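Tylactone synthase starter module and modules 1 & 2 (Streptomyces fradiae, PDB 2Z5L) probably catalyses NADPH-dependent, stereospecific reduction of a beta-keto group on the growing polyketide chain, as the first ketoreductase of the tylosin synthase. Local coordinates at residues A[173-178]-A[348-353]; A[245-250]-A[501-506]; A[396-401]-A[448-453]; A[480-485]-A[496-501]. All blocks are in the same frame, centred on the assembly; numbering follows the deposited sequence.

Contact 1 (A[173-178]-A[348-353]); sequences ALELPD and DAVIDT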
loop_
_atom_site.group_PDB
_atom_site.type_symbol
_atom_site.label_atom_id
_atom_site.label_comp_id
_atom_site.label_asym_id
_atom_site.label_seq_id
_atom_site.Cartn_x
_atom_site.Cartn_y
_atom_site.Cartn_z
ATOM N N ALA A 173 12.635 -4.595 0.753
ATOM C CA ALA A 173 13.880 -3.848 0.631
ATOM C C ALA A 173 14.504 -3.552 1.993
ATOM O O ALA A 173 15.721 -3.661 2.173
ATOM C CB ALA A 173 13.632 -2.540 -0.122
ATOM N N LEU A 174 13.653 -3.197 2.950
ATOM C CA LEU A 174 14.079 -2.852 4.304
ATOM C C LEU A 174 14.351 -4.047 5.202
ATOM O O LEU A 174 15.204 -3.994 6.098
ATOM C CB LEU A 174 13.018 -1.961 4.959
ATOM C CG LEU A 174 12.707 -0.630 4.265
ATOM C CD1 LEU A 174 11.310 -0.172 4.646
ATOM C CD2 LEU A 174 13.749 0.407 4.635
ATOM N N GLU A 175 13.616 -5.126 4.970
ATOM C CA GLU A 175 13.771 -6.344 5.759
ATOM C C GLU A 175 14.902 -7.252 5.297
ATOM O O GLU A 175 15.576 -7.895 6.113
ATOM C CB GLU A 175 12.474 -7.139 5.741
ATOM C CG GLU A 175 11.551 -6.810 6.872
ATOM C CD GLU A 175 10.413 -7.791 6.946
ATOM O OE1 GLU A 175 10.690 -9.008 6.926
ATOM O OE2 GLU A 175 9.250 -7.346 7.017
ATOM N N LEU A 176 15.085 -7.293 3.980
ATOM C CA LEU A 176 16.101 -8.117 3.342
ATOM C C LEU A 176 16.878 -7.297 2.312
ATOM O O LEU A 176 16.819 -7.574 1.121
ATOM C CB LEU A 176 15.426 -9.301 2.645
ATOM C CG LEU A 176 14.382 -10.033 3.492
ATOM C CD1 LEU A 176 13.770 -11.190 2.693
ATOM C CD2 LEU A 176 15.052 -10.549 4.766
ATOM N N PRO A 177 17.631 -6.288 2.761
ATOM C CA PRO A 177 18.425 -5.414 1.880
ATOM C C PRO A 177 19.405 -6.126 0.949
ATOM O O PRO A 177 19.605 -5.698 -0.182
ATOM C CB PRO A 177 19.173 -4.508 2.860
ATOM C CG PRO A 177 18.342 -4.520 4.069
ATOM C CD PRO A 177 17.857 -5.945 4.174
ATOM N N ASP A 178 20.023 -7.195 1.439
ATOM C CA ASP A 178 21.008 -7.931 0.663
ATOM C C ASP A 178 20.406 -8.913 -0.326
ATOM O O ASP A 178 21.114 -9.444 -1.181
ATOM C CB ASP A 178 21.949 -8.691 1.593
ATOM C CG ASP A 178 22.553 -7.807 2.659
ATOM O OD1 ASP A 178 22.935 -6.663 2.335
ATOM O OD2 ASP A 178 22.650 -8.265 3.818
ATOM N N ASP A 348 2.085 -6.988 12.514
ATOM C CA ASP A 348 3.508 -6.920 12.791
ATOM C C ASP A 348 4.132 -8.312 12.743
ATOM O O ASP A 348 4.283 -8.996 13.757
ATOM C CB ASP A 348 3.800 -6.179 14.122
ATOM C CG ASP A 348 3.162 -6.835 15.349
ATOM O OD1 ASP A 348 1.929 -7.112 15.321
ATOM O OD2 ASP A 348 3.897 -7.032 16.351
ATOM N N ALA A 349 4.464 -8.723 11.522
ATOM C CA ALA A 349 5.086 -10.010 11.263
ATOM C C ALA A 349 6.093 -9.872 10.118
ATOM O O ALA A 349 5.731 -9.466 9.013
ATOM C CB ALA A 349 4.021 -11.046 10.903
ATOM N N VAL A 350 7.356 -10.189 10.395
ATOM C CA VAL A 350 8.397 -10.120 9.386
ATOM C C VAL A 350 8.135 -11.150 8.306
ATOM O O VAL A 350 7.414 -12.131 8.519
ATOM C CB VAL A 350 9.798 -10.396 9.985
ATOM C CG1 VAL A 350 10.200 -9.254 10.894
ATOM C CG2 VAL A 350 9.774 -11.708 10.751
ATOM N N ILE A 351 8.735 -10.916 7.145
ATOM C CA ILE A 351 8.592 -11.791 5.985
ATOM C C ILE A 351 8.888 -13.265 6.247
ATOM O O ILE A 351 8.172 -14.159 5.767
ATOM C CB ILE A 351 9.496 -11.312 4.853
ATOM C CG1 ILE A 351 9.123 -9.878 4.489
ATOM C CG2 ILE A 351 9.356 -12.245 3.627
ATOM C CD1 ILE A 351 10.087 -9.230 3.502
ATOM N N ASP A 352 9.944 -13.524 7.009
ATOM C CA ASP A 352 10.316 -14.902 7.308
ATOM C C ASP A 352 9.230 -15.626 8.084
ATOM O O ASP A 352 9.143 -16.851 8.037
ATOM C CB ASP A 352 11.623 -14.962 8.112
ATOM C CG ASP A 352 11.984 -16.381 8.526
ATOM O OD1 ASP A 352 12.208 -17.226 7.632
ATOM O OD2 ASP A 352 12.035 -16.656 9.744
ATOM N N THR A 353 8.398 -14.868 8.792
ATOM C CA THR A 353 7.332 -15.466 9.585
ATOM C C THR A 353 5.942 -15.102 9.080
ATOM O O THR A 353 4.957 -15.384 9.751
ATOM C CB THR A 353 7.427 -15.036 11.058
ATOM O OG1 THR A 353 7.115 -13.643 11.174
ATOM C CG2 THR A 353 8.833 -15.275 11.583
HETATM O O HOH W 1 6.678 -8.228 6.897
HETATM O O HOH W 2 12.140 -11.575 7.408
#
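Glu175, in the last turn of helix 160-175, reaches across to the loop that follows strand 338-341 of the Rossmann-type ketoreductase domain and meets Val350 and Ile351 there. This loop carries Asp347 and Asp348, the two aspartates of a Leu-Asp-Asp sequence of the kind usual in B-type ketoreductases. The glutamate chain is extended beyond CG (chi2 -170°), and this carries its carboxylate right up to the backbone. There OE1 takes the N-H of Ile351 on its syn lone pair, with Ile351 N and Glu175 OE1 2.7 Å apart and the bond nearly straight at 164°. The same oxygen presses against the side chain it passes, lying only 3.0 Å from Ile351 CG1. Leu176 adds a looser apolar touch, Leu176 CD1 to Ile351 CD1 at 4.2 Å. Two waters widen the grip: one donates to Glu175 OE2 and to Ala349 O, while the other donates to Glu175 OE1 and accepts from Asp352 N. On the loop's own side, Val350 O receives both the N and the OG1 of Thr353 from one face of its plane, closing the short 3-10 turn. Gly400 N also donates to Glu175 OE2. With both oxygens accepting two hydrogen bonds each, the carboxylate is held against rotation, and the donors around it would probably keep it ionised.

Contact 2 (A[245-250]-A[501-506]); sequences VSRAAA and VPEARE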
loop_
_atom_site.group_PDB
_atom_site.type_symbol
_atom_site.label_atom_id
_atom_site.label_comp_id
_atom_site.label_asym_id
_atom_site.label_seq_id
_atom_site.Cartn_x
_atom_site.Cartn_y
_atom_site.Cartn_z
ATOM N N VAL A 245 9.168 10.535 -3.518
ATOM C CA VAL A 245 8.236 11.121 -2.564
ATOM C C VAL A 245 8.548 12.614 -2.442
ATOM O O VAL A 245 9.642 13.010 -2.024
ATOM C CB VAL A 245 8.335 10.466 -1.154
ATOM C CG1 VAL A 245 7.820 9.033 -1.209
ATOM C CG2 VAL A 245 9.778 10.497 -0.649
ATOM N N SER A 246 7.576 13.441 -2.809
ATOM C CA SER A 246 7.740 14.886 -2.760
ATOM C C SER A 246 6.625 15.563 -1.960
ATOM O O SER A 246 5.461 15.178 -2.057
ATOM C CB SER A 246 7.775 15.431 -4.188
ATOM O OG SER A 246 6.929 14.678 -5.042
ATOM N N ARG A 247 6.983 16.567 -1.163
ATOM C CA ARG A 247 5.990 17.276 -0.361
ATOM C C ARG A 247 4.845 17.679 -1.279
ATOM O O ARG A 247 5.069 18.127 -2.400
ATOM C CB ARG A 247 6.620 18.503 0.309
ATOM C CG ARG A 247 7.828 18.140 1.183
ATOM C CD ARG A 247 8.327 19.308 2.024
ATOM N NE ARG A 247 7.732 19.336 3.362
ATOM C CZ ARG A 247 8.408 19.114 4.490
ATOM N NH1 ARG A 247 9.703 18.849 4.459
ATOM N NH2 ARG A 247 7.790 19.154 5.659
ATOM N N ALA A 248 3.615 17.486 -0.818
ATOM C CA ALA A 248 2.461 17.836 -1.627
ATOM C C ALA A 248 2.109 19.297 -1.399
ATOM O O ALA A 248 2.597 19.919 -0.458
ATOM C CB ALA A 248 1.278 16.940 -1.277
ATOM N N ALA A 249 1.263 19.839 -2.264
ATOM C CA ALA A 249 0.844 21.227 -2.160
ATOM C C ALA A 249 0.266 21.518 -0.776
ATOM O O ALA A 249 0.253 20.646 0.098
ATOM C CB ALA A 249 -0.187 21.529 -3.240
ATOM N N ALA A 250 -0.205 22.743 -0.565
ATOM C CA ALA A 250 -0.786 23.101 0.728
ATOM C C ALA A 250 -2.294 22.918 0.687
ATOM O O ALA A 250 -2.899 22.911 -0.385
ATOM C CB ALA A 250 -0.440 24.546 1.091
ATOM N N VAL A 501 13.061 15.110 -1.217
ATOM C CA VAL A 501 12.651 15.816 -0.009
ATOM C C VAL A 501 13.830 16.614 0.516
ATOM O O VAL A 501 14.849 16.043 0.902
ATOM C CB VAL A 501 12.191 14.858 1.099
ATOM C CG1 VAL A 501 11.852 15.653 2.347
ATOM C CG2 VAL A 501 10.981 14.065 0.636
ATOM N N PRO A 502 13.701 17.953 0.542
ATOM C CA PRO A 502 14.749 18.861 1.014
ATOM C C PRO A 502 15.427 18.450 2.318
ATOM O O PRO A 502 16.635 18.205 2.361
ATOM C CB PRO A 502 14.008 20.185 1.147
ATOM C CG PRO A 502 13.028 20.109 0.013
ATOM C CD PRO A 502 12.493 18.708 0.164
ATOM N N GLU A 503 14.633 18.380 3.379
ATOM C CA GLU A 503 15.119 18.026 4.705
ATOM C C GLU A 503 15.797 16.659 4.731
ATOM O O GLU A 503 16.647 16.383 5.586
ATOM C CB GLU A 503 13.954 18.057 5.694
ATOM C CG GLU A 503 13.284 19.423 5.845
ATOM C CD GLU A 503 12.457 19.846 4.640
ATOM O OE1 GLU A 503 11.990 21.002 4.626
ATOM O OE2 GLU A 503 12.259 19.039 3.709
ATOM N N ALA A 504 15.413 15.806 3.789
ATOM C CA ALA A 504 15.986 14.472 3.695
ATOM C C ALA A 504 17.395 14.552 3.110
ATOM O O ALA A 504 18.355 14.069 3.716
ATOM C CB ALA A 504 15.101 13.588 2.823
ATOM N N ARG A 505 17.518 15.177 1.940
ATOM C CA ARG A 505 18.813 15.307 1.278
ATOM C C ARG A 505 19.834 16.026 2.154
ATOM O O ARG A 505 21.029 15.988 1.874
ATOM C CB ARG A 505 18.664 16.060 -0.049
ATOM C CG ARG A 505 19.758 15.739 -1.057
ATOM C CD ARG A 505 19.655 14.279 -1.498
ATOM N NE ARG A 505 20.767 13.858 -2.348
ATOM C CZ ARG A 505 22.016 13.680 -1.924
ATOM N NH1 ARG A 505 22.325 13.888 -0.652
ATOM N NH2 ARG A 505 22.956 13.285 -2.774
ATOM N N GLU A 506 19.357 16.676 3.212
ATOM C CA GLU A 506 20.225 17.414 4.130
ATOM C C GLU A 506 20.954 16.509 5.114
ATOM O O GLU A 506 22.179 16.555 5.218
ATOM C CB GLU A 506 19.412 18.433 4.929
ATOM C CG GLU A 506 18.861 19.598 4.129
ATOM C CD GLU A 506 17.956 20.486 4.971
ATOM O OE1 GLU A 506 18.392 20.923 6.060
ATOM O OE2 GLU A 506 16.810 20.747 4.546
#
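Val245 and Arg247, at the end of strand 239-247, meet Val501, just before the C-terminal helix 502-507, and Glu503 in its first turn. The strand is the second arm of a hairpin with strand 232-236 and has strand 28-35 on its other side, so the contact joins the C-terminal part of the chain to strand 239-247. The apolar part is small and buried. Val501 CG2 comes up to the strand backbone, 3.2 Å from Val245 O, and meets the valine side chain obliquely with 4.0 Å between Val245 CG2 and Val501 CG2. That same carbonyl oxygen also accepts a hydrogen bond from Thr500 OG1. The ionic part lies farther along the strand. Arg247 bends at chi3 (93°) and Glu503 at chi2 (72°), and the two chains cross at about a right angle to form a salt bridge. NH1 alone makes it, approaching both carboxylate oxygens, and the guanidinium and carboxylate planes are turned 63° from each other. Arg247 NH2 is engaged elsewhere, donating to Ala26 O, and the ring of Trp482 touches both charged side chains. Just before the helix, Val501 O accepts from Arg505 N at 3.0 Å. At the bridge itself Arg247 NH1 sits 2.7 Å from Glu503 OE2, which lies at the guanidinium edge, near its plane, and 3.1 Å from Glu503 OE1.

Contact 3 (A[396-401]-A[448-453]); sequences WGNAGQ and SRRGLR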
loop_
_atom_site.group_PDB
_atom_site.type_symbol
_atom_site.label_atom_id
_atom_site.label_comp_id
_atom_site.label_asym_id
_atom_site.label_seq_id
_atom_site.Cartn_x
_atom_site.Cartn_y
_atom_site.Cartn_z
ATOM N N TRP A 396 5.628 4.319 1.631
ATOM C CA TRP A 396 7.070 4.474 1.778
ATOM C C TRP A 396 7.708 3.139 2.085
ATOM O O TRP A 396 8.781 2.820 1.580
ATOM C CB TRP A 396 7.423 5.444 2.906
ATOM C CG TRP A 396 7.039 6.859 2.640
ATOM C CD1 TRP A 396 6.505 7.366 1.489
ATOM C CD2 TRP A 396 7.140 7.956 3.552
ATOM N NE1 TRP A 396 6.259 8.710 1.629
ATOM C CE2 TRP A 396 6.641 9.098 2.887
ATOM C CE3 TRP A 396 7.601 8.083 4.866
ATOM C CZ2 TRP A 396 6.591 10.355 3.492
ATOM C CZ3 TRP A 396 7.552 9.331 5.469
ATOM C CH2 TRP A 396 7.047 10.452 4.781
ATOM N N GLY A 397 7.052 2.350 2.922
ATOM C CA GLY A 397 7.604 1.056 3.279
ATOM C C GLY A 397 8.012 1.058 4.737
ATOM O O GLY A 397 8.322 2.109 5.296
ATOM N N ASN A 398 8.007 -0.122 5.349
ATOM C CA ASN A 398 8.366 -0.275 6.756
ATOM C C ASN A 398 8.462 -1.753 7.131
ATOM O O ASN A 398 7.512 -2.520 6.956
ATOM C CB ASN A 398 7.323 0.407 7.638
ATOM C CG ASN A 398 7.667 0.336 9.107
ATOM O OD1 ASN A 398 8.746 0.758 9.520
ATOM N ND2 ASN A 398 6.744 -0.191 9.909
ATOM N N ALA A 399 9.613 -2.142 7.666
ATOM C CA ALA A 399 9.864 -3.527 8.050
ATOM C C ALA A 399 8.845 -4.148 9.009
ATOM O O ALA A 399 8.263 -3.463 9.850
ATOM C CB ALA A 399 11.272 -3.646 8.656
ATOM N N GLY A 400 8.656 -5.461 8.886
ATOM C CA GLY A 400 7.732 -6.169 9.749
ATOM C C GLY A 400 6.269 -5.991 9.401
ATOM O O GLY A 400 5.429 -6.610 10.040
ATOM N N GLN A 401 5.947 -5.157 8.412
ATOM C CA GLN A 401 4.545 -4.952 8.049
ATOM C C GLN A 401 4.276 -5.141 6.542
ATOM O O GLN A 401 3.634 -4.296 5.885
ATOM C CB GLN A 401 4.098 -3.561 8.506
ATOM C CG GLN A 401 4.202 -3.361 9.994
ATOM C CD GLN A 401 3.717 -2.000 10.396
ATOM O OE1 GLN A 401 4.294 -0.974 10.006
ATOM N NE2 GLN A 401 2.636 -1.970 11.173
ATOM N N SER A 448 8.834 4.826 14.669
ATOM C CA SER A 448 9.132 5.798 15.700
ATOM C C SER A 448 10.616 6.125 15.738
ATOM O O SER A 448 11.002 7.284 15.599
ATOM C CB SER A 448 8.678 5.265 17.056
ATOM O OG SER A 448 8.674 6.300 18.023
ATOM N N ARG A 449 11.446 5.102 15.907
ATOM C CA ARG A 449 12.890 5.301 15.972
ATOM C C ARG A 449 13.440 5.905 14.688
ATOM O O ARG A 449 14.346 6.737 14.724
ATOM C CB ARG A 449 13.605 3.979 16.284
ATOM C CG ARG A 449 13.355 3.469 17.699
ATOM C CD ARG A 449 13.882 4.455 18.751
ATOM N NE ARG A 449 13.309 4.233 20.078
ATOM C CZ ARG A 449 13.457 3.120 20.791
ATOM N NH1 ARG A 449 14.171 2.106 20.309
ATOM N NH2 ARG A 449 12.891 3.022 21.990
ATOM N N ARG A 450 12.887 5.501 13.551
ATOM C CA ARG A 450 13.350 6.029 12.277
ATOM C C ARG A 450 13.099 7.537 12.160
ATOM O O ARG A 450 13.655 8.197 11.279
ATOM C CB ARG A 450 12.677 5.290 11.109
ATOM C CG ARG A 450 13.157 3.843 10.905
ATOM C CD ARG A 450 12.316 3.112 9.846
ATOM N NE ARG A 450 12.423 3.708 8.518
ATOM C CZ ARG A 450 11.660 3.377 7.479
ATOM N NH1 ARG A 450 11.839 3.982 6.308
ATOM N NH2 ARG A 450 10.714 2.449 7.604
ATOM N N GLY A 451 12.271 8.084 13.046
ATOM C CA GLY A 451 11.996 9.511 12.995
ATOM C C GLY A 451 10.557 9.993 12.865
ATOM O O GLY A 451 10.325 11.203 12.766
ATOM N N LEU A 452 9.585 9.083 12.856
ATOM C CA LEU A 452 8.193 9.514 12.755
ATOM C C LEU A 452 7.691 9.950 14.117
ATOM O O LEU A 452 8.037 9.355 15.136
ATOM C CB LEU A 452 7.282 8.399 12.244
ATOM C CG LEU A 452 7.424 7.882 10.816
ATOM C CD1 LEU A 452 6.110 7.210 10.423
ATOM C CD2 LEU A 452 7.730 8.999 9.870
ATOM N N ARG A 453 6.868 10.993 14.130
ATOM C CA ARG A 453 6.308 11.507 15.373
ATOM C C ARG A 453 4.798 11.313 15.378
ATOM O O ARG A 453 4.151 11.416 14.340
ATOM C CB ARG A 453 6.651 12.990 15.511
ATOM C CG ARG A 453 8.131 13.250 15.721
ATOM C CD ARG A 453 8.491 14.740 15.624
ATOM N NE ARG A 453 8.206 15.304 14.306
ATOM C CZ ARG A 453 8.868 16.328 13.778
ATOM N NH1 ARG A 453 9.854 16.890 14.459
ATOM N NH2 ARG A 453 8.543 16.797 12.576
#
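At chi1 -178° the amide of Asn398 swings out opposite its own backbone N, while Arg450 folds at chi3 (63°), and these torsions bring amide and guanidinium together nearly coplanar. Arg450 lies at the C-terminal end of helix 442-450, where the chain turns in a Schellman motif at Gly451. Its partner belongs to the loop between strand 386-391 and helix 402-419, which in short-chain dehydrogenases runs between the catalytic serine and tyrosine. Arg450 NH2 donates to Asn398 OD1 at 3.2 Å, in the carbonyl plane and on a lone pair, though the N-H...O angle is bent to 135°. The same nitrogen makes a weak bond to the backbone, with Arg450 NH2 and Gly397 O 3.3 Å apart, and both acceptors lie at the guanidinium edge, near its plane. Arg450 NH1 is taken by Thr489 OG1, and these oxygens help to satisfy a buried cation. Beside this polar patch Leu452 CD2 approaches the Trp396 ring obliquely, at 4.4 Å from CZ3. At the helix end Gly451 N returns to Ser448 O at 3.0 Å; Gly451 has positive phi, and Leu452 next to it points toward the loop. A type II turn from Asn398 to Gln401 leads into helix 402-419, with Gln401 at the N-cap position. The asparagine amide spans that turn, its nitrogen also donating to Gly443 O: Asn398 ND2 gives a hydrogen to Gln401 OE1 at 2.6 Å.

Contact 4 (A[480-485]-A[496-501]); sequences VDWERF and RLFDTV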
loop_
_atom_site.group_PDB
_atom_site.type_symbol
_atom_site.label_atom_id
_atom_site.label_comp_id
_atom_site.label_asym_id
_atom_site.label_seq_id
_atom_site.Cartn_x
_atom_site.Cartn_y
_atom_site.Cartn_z
ATOM N N VAL A 480 7.299 13.786 10.279
ATOM C CA VAL A 480 8.621 13.148 10.338
ATOM C C VAL A 480 9.832 14.043 10.584
ATOM O O VAL A 480 9.966 15.102 9.980
ATOM C CB VAL A 480 8.958 12.421 9.029
ATOM C CG1 VAL A 480 9.981 11.334 9.298
ATOM C CG2 VAL A 480 7.711 11.893 8.385
ATOM N N ASP A 481 10.729 13.573 11.445
ATOM C CA ASP A 481 11.971 14.276 11.751
ATOM C C ASP A 481 13.010 13.836 10.708
ATOM O O ASP A 481 13.858 12.983 10.978
ATOM C CB ASP A 481 12.461 13.907 13.155
ATOM C CG ASP A 481 13.781 14.568 13.511
ATOM O OD1 ASP A 481 14.328 14.257 14.602
ATOM O OD2 ASP A 481 14.270 15.398 12.708
ATOM N N TRP A 482 12.921 14.416 9.514
ATOM C CA TRP A 482 13.829 14.103 8.419
ATOM C C TRP A 482 15.301 14.074 8.819
ATOM O O TRP A 482 16.095 13.348 8.218
ATOM C CB TRP A 482 13.641 15.106 7.286
ATOM C CG TRP A 482 12.360 14.934 6.529
ATOM C CD1 TRP A 482 11.404 15.886 6.304
ATOM C CD2 TRP A 482 11.922 13.756 5.841
ATOM N NE1 TRP A 482 10.400 15.373 5.514
ATOM C CE2 TRP A 482 10.695 14.069 5.216
ATOM C CE3 TRP A 482 12.450 12.468 5.689
ATOM C CZ2 TRP A 482 9.987 13.141 4.452
ATOM C CZ3 TRP A 482 11.751 11.546 4.930
ATOM C CH2 TRP A 482 10.527 11.889 4.319
ATOM N N GLU A 483 15.670 14.867 9.819
ATOM C CA GLU A 483 17.056 14.908 10.270
ATOM C C GLU A 483 17.371 13.657 11.076
ATOM O O GLU A 483 18.393 13.580 11.756
ATOM C CB GLU A 483 17.305 16.157 11.128
ATOM C CG GLU A 483 17.173 17.478 10.365
ATOM C CD GLU A 483 18.260 17.672 9.312
ATOM O OE1 GLU A 483 18.147 18.633 8.519
ATOM O OE2 GLU A 483 19.223 16.873 9.279
ATOM N N ARG A 484 16.485 12.675 10.991
ATOM C CA ARG A 484 16.666 11.431 11.721
ATOM C C ARG A 484 16.164 10.259 10.892
ATOM O O ARG A 484 16.547 9.116 11.123
ATOM C CB ARG A 484 15.903 11.500 13.042
ATOM C CG ARG A 484 16.129 10.312 13.952
ATOM C CD ARG A 484 15.347 10.482 15.239
ATOM N NE ARG A 484 15.543 9.365 16.160
ATOM C CZ ARG A 484 14.845 9.192 17.279
ATOM N NH1 ARG A 484 13.904 10.067 17.612
ATOM N NH2 ARG A 484 15.080 8.144 18.059
ATOM N N PHE A 485 15.314 10.559 9.918
ATOM C CA PHE A 485 14.739 9.543 9.052
ATOM C C PHE A 485 15.660 9.219 7.883
ATOM O O PHE A 485 16.033 8.067 7.679
ATOM C CB PHE A 485 13.398 10.030 8.509
ATOM C CG PHE A 485 12.536 8.941 7.943
ATOM C CD1 PHE A 485 11.715 8.190 8.772
ATOM C CD2 PHE A 485 12.545 8.666 6.580
ATOM C CE1 PHE A 485 10.908 7.178 8.253
ATOM C CE2 PHE A 485 11.743 7.657 6.049
ATOM C CZ PHE A 485 10.925 6.912 6.887
ATOM N N ARG A 496 16.941 6.271 -3.814
ATOM C CA ARG A 496 16.597 7.579 -4.368
ATOM C C ARG A 496 15.178 8.046 -4.004
ATOM O O ARG A 496 14.768 9.160 -4.345
ATOM C CB ARG A 496 16.736 7.520 -5.894
ATOM C CG ARG A 496 18.137 7.144 -6.411
ATOM C CD ARG A 496 19.126 8.307 -6.304
ATOM N NE ARG A 496 20.117 8.293 -7.384
ATOM C CZ ARG A 496 20.940 9.300 -7.670
ATOM N NH1 ARG A 496 20.904 10.418 -6.953
ATOM N NH2 ARG A 496 21.791 9.196 -8.683
ATOM N N LEU A 497 14.445 7.191 -3.300
ATOM C CA LEU A 497 13.070 7.472 -2.908
ATOM C C LEU A 497 12.810 8.825 -2.235
ATOM O O LEU A 497 11.944 9.591 -2.672
ATOM C CB LEU A 497 12.571 6.336 -2.009
ATOM C CG LEU A 497 11.059 6.142 -1.849
ATOM C CD1 LEU A 497 10.558 6.958 -0.693
ATOM C CD2 LEU A 497 10.348 6.511 -3.146
ATOM N N PHE A 498 13.557 9.118 -1.179
ATOM C CA PHE A 498 13.375 10.364 -0.454
ATOM C C PHE A 498 14.301 11.501 -0.881
ATOM O O PHE A 498 14.356 12.536 -0.211
ATOM C CB PHE A 498 13.545 10.130 1.052
ATOM C CG PHE A 498 12.665 9.039 1.606
ATOM C CD1 PHE A 498 13.096 7.714 1.615
ATOM C CD2 PHE A 498 11.410 9.339 2.129
ATOM C CE1 PHE A 498 12.288 6.706 2.136
ATOM C CE2 PHE A 498 10.593 8.341 2.651
ATOM C CZ PHE A 498 11.034 7.020 2.658
ATOM N N ASP A 499 15.041 11.333 -1.972
ATOM C CA ASP A 499 15.928 12.416 -2.396
ATOM C C ASP A 499 15.141 13.673 -2.751
ATOM O O ASP A 499 15.642 14.782 -2.587
ATOM C CB ASP A 499 16.787 12.004 -3.599
ATOM C CG ASP A 499 17.976 11.138 -3.204
ATOM O OD1 ASP A 499 18.433 11.233 -2.039
ATOM O OD2 ASP A 499 18.464 10.376 -4.065
ATOM N N THR A 500 13.911 13.498 -3.227
ATOM C CA THR A 500 13.070 14.630 -3.602
ATOM C C THR A 500 12.547 15.416 -2.404
ATOM O O THR A 500 11.682 16.279 -2.553
ATOM C CB THR A 500 11.868 14.172 -4.447
ATOM O OG1 THR A 500 11.485 12.847 -4.055
ATOM C CG2 THR A 500 12.214 14.197 -5.924
ATOM N N VAL A 501 13.061 15.110 -1.217
ATOM C CA VAL A 501 12.651 15.816 -0.009
ATOM C C VAL A 501 13.830 16.614 0.516
ATOM O O VAL A 501 14.849 16.043 0.902
ATOM C CB VAL A 501 12.191 14.858 1.099
ATOM C CG1 VAL A 501 11.852 15.653 2.347
ATOM C CG2 VAL A 501 10.981 14.065 0.636
#
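Trp482 and Phe485, in the first turn of helix 482-492, face Phe498 and Val501 on a loop folded by two overlapping type I turns, Arg496 to Asp499 and Phe498 to Val501, the second closed by Val501 N donating to Phe498 O at 3.1 Å. The three rings form an aromatic cluster that packs the first turn of helix 482-492 against the loop leading into helix 502-507. Phe485 points the edge of its ring at the face of Phe498, a T-shaped pair with centroids 5.3 Å apart and planes at 70°. The nearest atoms in it are Phe485 CE2 and Phe498 CZ, 3.5 Å apart. Trp482 meets the same phenyl ring obliquely, its CH2 lying 3.5 Å from Phe498 CD2. Trp396 joins the cluster from the loop before helix 402-419, touching both Trp482 and Phe498. The indole is anchored at its polar end as well, for Trp482 NE1 is hydrogen-bonded to Tyr29 OH. On one indole face sits a methyl group in a CH-pi contact: Val501 CG1 is 3.7 Å from the centroid of the five-membered ring of Trp482 and 22° off its normal.

Overall arrangement
Contacts 2 and 4 form one unit: their centres are 7 Å apart, they share Val501, and Val245 N to Leu497 O (3.1 Å) is a probable backbone bond between them. Contact 3 joins this unit through a probable hydrogen bond of 2.7 Å from Asp481 N to Gly451 O. Contact 3 also touches contact 1, where Leu174 CD1 packs on Asn398 N at 3.4 Å, the centres lying 13 Å apart. Contacts 1 and 2 do not touch, their centres being 26 Å apart. Contacts 1 and 3 involve loops following Rossmann strands, as expected near a short-chain reductase active site; contacts 2 and 4 involve the C-terminal part, farther from contact 1 than contact 3 is.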